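Local coordinates for major capsid protein (PDB 5TIP) that self-assembles as trimers into the large icosahedral, glycosylated capsid of Paramecium bursaria Chlorella virus 1, at residues T239-Q245 with T381-S386; A166-H170 with I425-G430; K77-G81 with E138-A142. One frame throughout, in Å; residues are numbered along the deposited sequence.

Interaction 1: residues T239-Q245 with T381-S386; sequences TPSATTQ and TYKTCS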
loop_
_atom_site.group_PDB
_atom_site.type_symbol
_atom_site.label_atom_id
_atom_site.label_comp_id
_atom_site.label_asym_id
_atom_site.label_seq_id
_atom_site.Cartn_x
_atom_site.Cartn_y
_atom_site.Cartn_z
ATOM N N THR A 239 -5.225 -19.987 -30.238
ATOM C CA THR A 239 -6.183 -20.110 -31.337
ATOM C C THR A 239 -7.598 -19.852 -30.832
ATOM O O THR A 239 -8.430 -20.766 -30.791
ATOM C CB THR A 239 -6.095 -21.490 -31.992
ATOM O OG1 THR A 239 -6.416 -22.502 -31.027
ATOM C CG2 THR A 239 -4.699 -21.740 -32.539
ATOM N N PRO A 240 -7.918 -18.632 -30.429
ATOM C CA PRO A 240 -9.295 -18.309 -29.987
ATOM C C PRO A 240 -10.131 -18.184 -31.269
ATOM O O PRO A 240 -9.587 -17.724 -32.271
ATOM C CB PRO A 240 -9.183 -17.020 -29.230
ATOM C CG PRO A 240 -7.859 -16.456 -29.618
ATOM C CD PRO A 240 -6.959 -17.612 -29.961
ATOM N N SER A 241 -11.405 -18.474 -31.230
ATOM C CA SER A 241 -12.306 -18.475 -32.370
ATOM C C SER A 241 -13.507 -17.580 -32.103
ATOM O O SER A 241 -13.835 -17.263 -30.956
ATOM C CB SER A 241 -12.774 -19.900 -32.698
ATOM O OG SER A 241 -13.899 -19.886 -33.560
ATOM N N ALA A 242 -14.165 -17.178 -33.189
ATOM C CA ALA A 242 -15.323 -16.299 -33.122
ATOM C C ALA A 242 -16.645 -17.040 -33.265
ATOM O O ALA A 242 -17.703 -16.417 -33.116
ATOM C CB ALA A 242 -15.227 -15.216 -34.204
ATOM N N THR A 243 -16.616 -18.344 -33.547
ATOM C CA THR A 243 -17.826 -19.127 -33.755
ATOM C C THR A 243 -18.044 -20.218 -32.719
ATOM O O THR A 243 -19.183 -20.676 -32.568
ATOM C CB THR A 243 -17.816 -19.777 -35.149
ATOM O OG1 THR A 243 -16.532 -20.359 -35.402
ATOM C CG2 THR A 243 -18.122 -18.744 -36.222
ATOM N N THR A 244 -17.006 -20.640 -32.003
ATOM C CA THR A 244 -17.130 -21.678 -30.989
ATOM C C THR A 244 -16.098 -21.419 -29.899
ATOM O O THR A 244 -15.331 -20.454 -29.955
ATOM C CB THR A 244 -16.951 -23.071 -31.601
ATOM O OG1 THR A 244 -17.148 -24.070 -30.591
ATOM C CG2 THR A 244 -15.554 -23.215 -32.184
ATOM N N GLN A 245 -16.089 -22.292 -28.894
ATOM C CA GLN A 245 -15.123 -22.222 -27.800
ATOM C C GLN A 245 -13.980 -23.178 -28.121
ATOM O O GLN A 245 -14.117 -24.396 -27.987
ATOM C CB GLN A 245 -15.778 -22.565 -26.465
ATOM C CG GLN A 245 -16.909 -21.631 -26.072
ATOM C CD GLN A 245 -17.247 -21.709 -24.597
ATOM O OE1 GLN A 245 -18.402 -21.909 -24.222
ATOM N NE2 GLN A 245 -16.238 -21.540 -23.750
ATOM N N THR A 381 -9.337 -23.122 -22.345
ATOM C CA THR A 381 -10.589 -23.016 -23.083
ATOM C C THR A 381 -10.912 -21.541 -23.247
ATOM O O THR A 381 -10.951 -20.800 -22.260
ATOM C CB THR A 381 -11.737 -23.737 -22.364
ATOM O OG1 THR A 381 -11.442 -25.137 -22.275
ATOM C CG2 THR A 381 -13.045 -23.550 -23.122
ATOM N N TYR A 382 -11.137 -21.119 -24.485
ATOM C CA TYR A 382 -11.338 -19.714 -24.801
ATOM C C TYR A 382 -12.821 -19.382 -24.880
ATOM O O TYR A 382 -13.668 -20.244 -25.128
ATOM C CB TYR A 382 -10.651 -19.354 -26.122
ATOM C CG TYR A 382 -9.175 -19.666 -26.133
ATOM C CD1 TYR A 382 -8.269 -18.843 -25.483
ATOM C CD2 TYR A 382 -8.688 -20.790 -26.784
ATOM C CE1 TYR A 382 -6.920 -19.126 -25.487
ATOM C CE2 TYR A 382 -7.339 -21.081 -26.792
ATOM C CZ TYR A 382 -6.460 -20.246 -26.141
ATOM O OH TYR A 382 -5.113 -20.527 -26.142
ATOM N N LYS A 383 -13.125 -18.108 -24.654
ATOM C CA LYS A 383 -14.480 -17.623 -24.836
ATOM C C LYS A 383 -14.828 -17.576 -26.320
ATOM O O LYS A 383 -13.959 -17.630 -27.195
ATOM C CB LYS A 383 -14.641 -16.234 -24.219
ATOM C CG LYS A 383 -14.300 -16.162 -22.741
ATOM C CD LYS A 383 -14.418 -14.737 -22.233
ATOM C CE LYS A 383 -14.003 -14.627 -20.777
ATOM N NZ LYS A 383 -14.043 -13.214 -20.308
ATOM N N THR A 384 -16.123 -17.474 -26.599
ATOM C CA THR A 384 -16.588 -17.290 -27.969
ATOM C C THR A 384 -16.491 -15.809 -28.308
ATOM O O THR A 384 -17.249 -14.991 -27.775
ATOM C CB THR A 384 -18.018 -17.799 -28.127
ATOM O OG1 THR A 384 -18.074 -19.188 -27.782
ATOM C CG2 THR A 384 -18.484 -17.625 -29.562
ATOM N N CYS A 385 -15.555 -15.460 -29.191
ATOM C CA CYS A 385 -15.317 -14.066 -29.564
ATOM C C CYS A 385 -16.390 -13.621 -30.560
ATOM O O CYS A 385 -16.132 -13.344 -31.734
ATOM C CB CYS A 385 -13.917 -13.907 -30.135
ATOM S SG CYS A 385 -12.636 -14.705 -29.146
ATOM N N SER A 386 -17.624 -13.548 -30.061
ATOM C CA SER A 386 -18.782 -13.286 -30.901
ATOM C C SER A 386 -19.400 -11.912 -30.688
ATOM O O SER A 386 -20.316 -11.547 -31.433
ATOM C CB SER A 386 -19.856 -14.358 -30.665
ATOM O OG SER A 386 -20.250 -14.387 -29.304
HETATM O O HOH W 1 -12.968 -19.517 -28.873
HETATM O O HOH W 2 -19.167 -19.361 -25.094
#
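C385 N gives its hydrogen to S241 O at 3.1 Å, within the carbonyl plane and fairly straight at 163°, and this is the backbone link that ties the loop 239-245 to strand 376-387. A second bond comes from a side chain: Q245 NE2 reaches Y382 O at 3.2 Å, approaching from above the carbonyl plane, while the acceptor stays close to the plane of the amide. The same NE2 also bonds D313, so the amide spans two strands. With CG beside its own backbone N (chi1 -61°) and the chain extended beyond, Q245 runs over T384 at about a right angle, its CG 3.2 Å from T384 OG1. Two waters add bridges. One accepts from S241 N and is probably shared between T244 O and K383 O, having more acceptors round it than protons; the other bridges T384 OG1 and, weakly, Q245 OE1.

Outward from these bonds comes the packing. P240 N stands over one face of the Y382 ring, toward its rim, and P240 CB lies 4.1 Å from Y382 CG; the tyrosine hydroxyl goes on to Q248. A242 CB lies 3.2 Å from C385 O, a buried carbonyl with no hydrogen-bonding partner in the model. An ST turn (T243 N to S241 OG, 3.1 Å) and an inverse gamma turn centred on C385 thus join loop and interrupted strand, probably in the second jelly roll of this hexon-like protein.

Interaction 2: residues A166-H170 with I425-G430; sequences ALQYH and IMSGMG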
loop_
_atom_site.group_PDB
_atom_site.type_symbol
_atom_site.label_atom_id
_atom_site.label_comp_id
_atom_site.label_asym_id
_atom_site.label_seq_id
_atom_site.Cartn_x
_atom_site.Cartn_y
_atom_site.Cartn_z
ATOM N N ALA A 166 34.230 -11.752 -4.225
ATOM C CA ALA A 166 34.368 -13.199 -4.186
ATOM C C ALA A 166 34.404 -13.823 -5.577
ATOM O O ALA A 166 34.371 -15.051 -5.692
ATOM C CB ALA A 166 33.230 -13.813 -3.370
ATOM N N LEU A 167 34.472 -13.009 -6.628
ATOM C CA LEU A 167 34.454 -13.473 -8.012
ATOM C C LEU A 167 35.639 -12.905 -8.787
ATOM O O LEU A 167 35.488 -12.381 -9.893
ATOM C CB LEU A 167 33.145 -13.081 -8.693
ATOM C CG LEU A 167 31.836 -13.695 -8.195
ATOM C CD1 LEU A 167 30.659 -13.011 -8.870
ATOM C CD2 LEU A 167 31.805 -15.188 -8.462
ATOM N N GLN A 168 36.846 -12.999 -8.219
ATOM C CA GLN A 168 37.996 -12.355 -8.849
ATOM C C GLN A 168 38.391 -13.000 -10.172
ATOM O O GLN A 168 39.104 -12.369 -10.960
ATOM C CB GLN A 168 39.204 -12.351 -7.909
ATOM C CG GLN A 168 39.793 -13.717 -7.607
ATOM C CD GLN A 168 41.133 -13.619 -6.898
ATOM O OE1 GLN A 168 41.832 -12.611 -7.011
ATOM N NE2 GLN A 168 41.493 -14.660 -6.158
ATOM N N TYR A 169 37.957 -14.231 -10.439
ATOM C CA TYR A 169 38.286 -14.912 -11.684
ATOM C C TYR A 169 37.103 -15.049 -12.629
ATOM O O TYR A 169 37.244 -15.668 -13.689
ATOM C CB TYR A 169 38.881 -16.299 -11.403
ATOM C CG TYR A 169 40.085 -16.274 -10.494
ATOM C CD1 TYR A 169 41.229 -15.574 -10.850
ATOM C CD2 TYR A 169 40.091 -16.970 -9.293
ATOM C CE1 TYR A 169 42.336 -15.551 -10.029
ATOM C CE2 TYR A 169 41.195 -16.955 -8.467
ATOM C CZ TYR A 169 42.316 -16.243 -8.840
ATOM O OH TYR A 169 43.419 -16.223 -8.019
ATOM N N HIS A 170 35.945 -14.497 -12.283
ATOM C CA HIS A 170 34.770 -14.553 -13.139
ATOM C C HIS A 170 34.271 -13.146 -13.419
ATOM O O HIS A 170 34.185 -12.312 -12.511
ATOM C CB HIS A 170 33.651 -15.390 -12.512
ATOM C CG HIS A 170 33.717 -16.843 -12.864
ATOM N ND1 HIS A 170 32.730 -17.740 -12.515
ATOM C CD2 HIS A 170 34.649 -17.554 -13.541
ATOM C CE1 HIS A 170 33.052 -18.941 -12.961
ATOM N NE2 HIS A 170 34.214 -18.856 -13.585
ATOM N N ILE A 425 29.578 -19.820 -4.765
ATOM C CA ILE A 425 30.715 -18.963 -5.077
ATOM C C ILE A 425 31.883 -19.396 -4.205
ATOM O O ILE A 425 31.796 -19.341 -2.973
ATOM C CB ILE A 425 30.389 -17.476 -4.861
ATOM C CG1 ILE A 425 29.275 -17.043 -5.818
ATOM C CG2 ILE A 425 31.628 -16.627 -5.056
ATOM C CD1 ILE A 425 28.836 -15.617 -5.648
ATOM N N MET A 426 32.970 -19.822 -4.843
ATOM C CA MET A 426 34.132 -20.323 -4.127
ATOM C C MET A 426 35.343 -20.230 -5.042
ATOM O O MET A 426 35.232 -20.418 -6.257
ATOM C CB MET A 426 33.921 -21.768 -3.656
ATOM C CG MET A 426 35.027 -22.308 -2.761
ATOM S SD MET A 426 34.845 -24.060 -2.368
ATOM C CE MET A 426 35.379 -24.809 -3.906
ATOM N N SER A 427 36.498 -19.936 -4.441
ATOM C CA SER A 427 37.773 -19.862 -5.157
ATOM C C SER A 427 37.718 -18.850 -6.298
ATOM O O SER A 427 38.297 -19.059 -7.367
ATOM C CB SER A 427 38.199 -21.239 -5.671
ATOM O OG SER A 427 38.424 -22.135 -4.597
ATOM N N GLY A 428 37.010 -17.745 -6.074
ATOM C CA GLY A 428 36.937 -16.675 -7.048
ATOM C C GLY A 428 36.047 -16.936 -8.241
ATOM O O GLY A 428 36.109 -16.178 -9.216
ATOM N N MET A 429 35.224 -17.981 -8.204
ATOM C CA MET A 429 34.363 -18.328 -9.324
ATOM C C MET A 429 32.974 -18.683 -8.816
ATOM O O MET A 429 32.808 -19.154 -7.689
ATOM C CB MET A 429 34.941 -19.494 -10.137
ATOM C CG MET A 429 36.261 -19.178 -10.819
ATOM S SD MET A 429 37.016 -20.627 -11.578
ATOM C CE MET A 429 37.112 -21.731 -10.170
ATOM N N GLY A 430 31.979 -18.451 -9.662
ATOM C CA GLY A 430 30.606 -18.761 -9.320
ATOM C C GLY A 430 29.960 -19.622 -10.383
ATOM O O GLY A 430 30.281 -19.534 -11.568
HETATM O O HOH W 3 35.738 -17.042 -3.736
#
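The H170 ring lies against M429: CB sits over one face, 3.5 Å from the ring centroid and 15° off the normal, a CH-pi contact. M429 CG follows alongside, 3.5 Å from H170 NE2, before the chain bends at chi3; SD lies obliquely to the ring. At the edge of the imidazole, in its plane, is G430 O, with ND1 3.2 Å away. The Y169 ring has its own neighbour Q168 over one face, CG above the centre, and receives S427 O at its edge, in plane, 3.4 Å from CD2. Y169 CB rests on M429 CG, so this methionine packs against both aromatic residues.

Behind the rings two beta turns meet, type I from L167 to H170 and type I' from M426 to M429, the latter the two-residue turn of the hairpin 412-426/429-432. Its central residues S427 and G428 both have positive phi (57° and 76°). Y169 N bonds G428 O at 2.9 Å, in the carbonyl plane and on a lone pair, and G428 CA comes back toward A166 O in a CA-H...O contact. A water donates to A166 O and accepts from G428 N. Deeper in, L167 CD2 and A166 CB both pack on I425 CG2, each at 3.7 Å; L167 crosses I425 at about a right angle.

The contact probably joins the two jelly-roll domains. Main-chain groups, directly and through water, fix the turns against each other, so their placement should depend little on side-chain polarity; CH-pi and apolar contacts hold the exposed side.

Interaction 3: residues K77-G81 with E138-A142; sequences KGGNG and ELVGA. With XYP (beta-D-xylopyranose), chain F; FUC (alpha-L-fucopyranose), chain B; GLA (alpha-D-galactopyranose), chain G; GLA (alpha-D-galactopyranose), chain C.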
loop_
_atom_site.group_PDB
_atom_site.type_symbol
_atom_site.label_atom_id
_atom_site.label_comp_id
_atom_site.label_asym_id
_atom_site.label_seq_id
_atom_site.Cartn_x
_atom_site.Cartn_y
_atom_site.Cartn_z
ATOM N N LYS A 77 9.428 11.891 -27.624
ATOM C CA LYS A 77 8.193 11.304 -28.123
ATOM C C LYS A 77 7.764 11.981 -29.418
ATOM O O LYS A 77 7.970 13.183 -29.609
ATOM C CB LYS A 77 7.082 11.411 -27.073
ATOM C CG LYS A 77 6.584 12.822 -26.798
ATOM C CD LYS A 77 5.898 12.917 -25.439
ATOM C CE LYS A 77 4.802 11.876 -25.279
ATOM N NZ LYS A 77 3.669 12.084 -26.221
ATOM N N GLY A 78 7.181 11.190 -30.318
ATOM C CA GLY A 78 6.727 11.675 -31.606
ATOM C C GLY A 78 5.231 11.795 -31.761
ATOM O O GLY A 78 4.758 12.035 -32.884
ATOM N N GLY A 79 4.455 11.634 -30.688
ATOM C CA GLY A 79 3.019 11.803 -30.737
ATOM C C GLY A 79 2.534 12.641 -29.567
ATOM O O GLY A 79 3.317 13.071 -28.718
ATOM N N ASN A 80 1.221 12.855 -29.542
ATOM C CA ASN A 80 0.622 13.684 -28.502
ATOM C C ASN A 80 0.220 12.853 -27.290
ATOM O O ASN A 80 0.847 11.830 -26.995
ATOM C CB ASN A 80 -0.581 14.446 -29.059
ATOM C CG ASN A 80 -0.176 15.529 -30.040
ATOM O OD1 ASN A 80 0.818 16.228 -29.835
ATOM N ND2 ASN A 80 -0.940 15.669 -31.116
ATOM N N GLY A 81 -0.821 13.282 -26.584
ATOM C CA GLY A 81 -1.198 12.610 -25.352
ATOM C C GLY A 81 -1.761 11.225 -25.616
ATOM O O GLY A 81 -2.562 11.016 -26.528
ATOM N N GLU A 138 2.164 14.921 -22.199
ATOM C CA GLU A 138 3.171 15.629 -22.974
ATOM C C GLU A 138 2.873 15.534 -24.470
ATOM O O GLU A 138 2.212 14.605 -24.945
ATOM C CB GLU A 138 4.566 15.076 -22.678
ATOM C CG GLU A 138 5.094 15.402 -21.285
ATOM C CD GLU A 138 4.670 14.390 -20.235
ATOM O OE1 GLU A 138 3.688 13.655 -20.470
ATOM O OE2 GLU A 138 5.322 14.327 -19.173
ATOM N N LEU A 139 3.377 16.514 -25.215
ATOM C CA LEU A 139 3.103 16.644 -26.636
ATOM C C LEU A 139 4.312 16.207 -27.459
ATOM O O LEU A 139 5.328 15.751 -26.930
ATOM C CB LEU A 139 2.702 18.081 -26.974
ATOM C CG LEU A 139 1.513 18.650 -26.201
ATOM C CD1 LEU A 139 1.361 20.136 -26.478
ATOM C CD2 LEU A 139 0.241 17.902 -26.563
ATOM N N VAL A 140 4.186 16.350 -28.782
ATOM C CA VAL A 140 5.264 15.980 -29.690
ATOM C C VAL A 140 6.527 16.748 -29.330
ATOM O O VAL A 140 6.482 17.939 -28.996
ATOM C CB VAL A 140 4.853 16.246 -31.148
ATOM C CG1 VAL A 140 5.945 15.794 -32.107
ATOM C CG2 VAL A 140 3.540 15.553 -31.466
ATOM N N GLY A 141 7.664 16.059 -29.378
ATOM C CA GLY A 141 8.944 16.682 -29.129
ATOM C C GLY A 141 9.350 16.775 -27.675
ATOM O O GLY A 141 10.423 17.319 -27.385
ATOM N N ALA A 142 8.527 16.246 -26.778
ATOM C CA ALA A 142 8.847 16.260 -25.361
ATOM C C ALA A 142 9.984 15.281 -25.107
ATOM O O ALA A 142 9.930 14.136 -25.542
ATOM C CB ALA A 142 7.628 15.881 -24.539
HETATM C C1 XYP F . -4.867 15.906 -25.772
HETATM C C2 XYP F . -3.745 16.035 -26.794
HETATM C C3 XYP F . -3.663 17.467 -27.310
HETATM C C4 XYP F . -5.032 17.936 -27.787
HETATM C C5 XYP F . -6.092 17.672 -26.724
HETATM O O2 XYP F . -2.498 15.668 -26.193
HETATM O O3 XYP F . -2.728 17.534 -28.391
HETATM O O4 XYP F . -4.984 19.337 -28.084
HETATM O O5 XYP F . -6.091 16.283 -26.399
HETATM C C1 FUC B . -5.571 11.280 -24.431
HETATM C C2 FUC B . -6.216 11.863 -25.679
HETATM C C3 FUC B . -6.937 13.149 -25.298
HETATM C C4 FUC B . -5.939 14.117 -24.670
HETATM C C5 FUC B . -5.255 13.430 -23.493
HETATM C C6 FUC B . -4.218 14.343 -22.850
HETATM O O2 FUC B . -7.134 10.920 -26.239
HETATM O O3 FUC B . -7.567 13.736 -26.441
HETATM O O4 FUC B . -4.980 14.506 -25.661
HETATM O O5 FUC B . -4.627 12.231 -23.943
HETATM C C1 GLA G . 6.616 23.197 -31.251
HETATM C C2 GLA G . 5.360 22.774 -30.510
HETATM C C3 GLA G . 5.767 22.227 -29.148
HETATM C C4 GLA G . 6.699 21.049 -29.364
HETATM C C5 GLA G . 7.919 21.485 -30.164
HETATM C C6 GLA G . 8.859 20.317 -30.446
HETATM O O2 GLA G . 4.530 23.929 -30.362
HETATM O O3 GLA G . 4.634 21.792 -28.391
HETATM O O4 GLA G . 5.989 20.045 -30.095
HETATM O O5 GLA G . 7.501 22.080 -31.396
HETATM O O6 GLA G . 10.106 20.798 -30.963
HETATM C C1 GLA C . -7.124 10.782 -27.666
HETATM C C2 GLA C . -8.318 9.857 -27.873
HETATM C C3 GLA C . -7.983 8.441 -27.426
HETATM C C4 GLA C . -6.694 7.971 -28.084
HETATM C C5 GLA C . -5.580 8.990 -27.877
HETATM C C6 GLA C . -4.316 8.558 -28.608
HETATM O O2 GLA C . -9.438 10.340 -27.123
HETATM O O3 GLA C . -9.052 7.561 -27.784
HETATM O O4 GLA C . -6.910 7.778 -29.486
HETATM O O5 GLA C . -5.990 10.268 -28.361
HETATM O O6 GLA C . -4.035 7.188 -28.307
#
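Two irregular loops run antiparallel here, joined by a pair of backbone bonds at one end. K77 N donates to A142 O at 3.1 Å, and G141 N donates back to K77 O at 2.9 Å, both close to straight and tilted somewhat from the carbonyl planes. L139 to A142 form a type II turn, with G141 at positive phi (85°).

K77 is the largest single contributor. Its CG lies between the backbone N and the carbonyl carbon (chi1 69°), and bends at chi3 and chi4 curl the chain over the opposite loop: CD packs 3.5 Å from A142 CB and passes L139 O on the way to E138, whose side chain it crosses at about a right angle. NZ ends among carbonyls, bonding E138 O at 3.2 Å and G79 O at 2.7 Å, each from above the carbonyl plane. Farther along, N80 OD1 comes up against V140 CG2.

Sugars of the capsid glycans border the same pair of loops. G81 N donates to O2 of the xylose at 2.9 Å, L139 CD2 packs beside O3 of that sugar, and V140 O lies so near O4 of a galactose that the modelled distance is doubtful. L139 and A142 also pack on L396 of the second subunit.

One ammonium group bonded to carbonyls of both loops, with a cation-pi contact to W134 that probably helps to stabilise its charge, thus links them internally, while the N-H of G81 binds the xylose.

Overall arrangement
From the N terminus, interaction 3 comes first: 77-81 meets 138-142 and closes a loop of 56 residues, joining the ends of strands 65-76 and 143-149, which pair in one sheet. Interaction 2 opens next at 166-170, ahead of strand 172-178, and closes near the C terminus at 425-430, on the hairpin 412-426/429-432. Nested inside that long loop is interaction 1, where strand 376-387 comes back to the loop before strand 247-251, closing 135 residues. Interaction 2 thus probably joins the two jelly rolls of this hexon-like protein, while 3 and 1 each lie within one. Interactions 1 and 2 have centres 53 Å apart, and none of the three touches another.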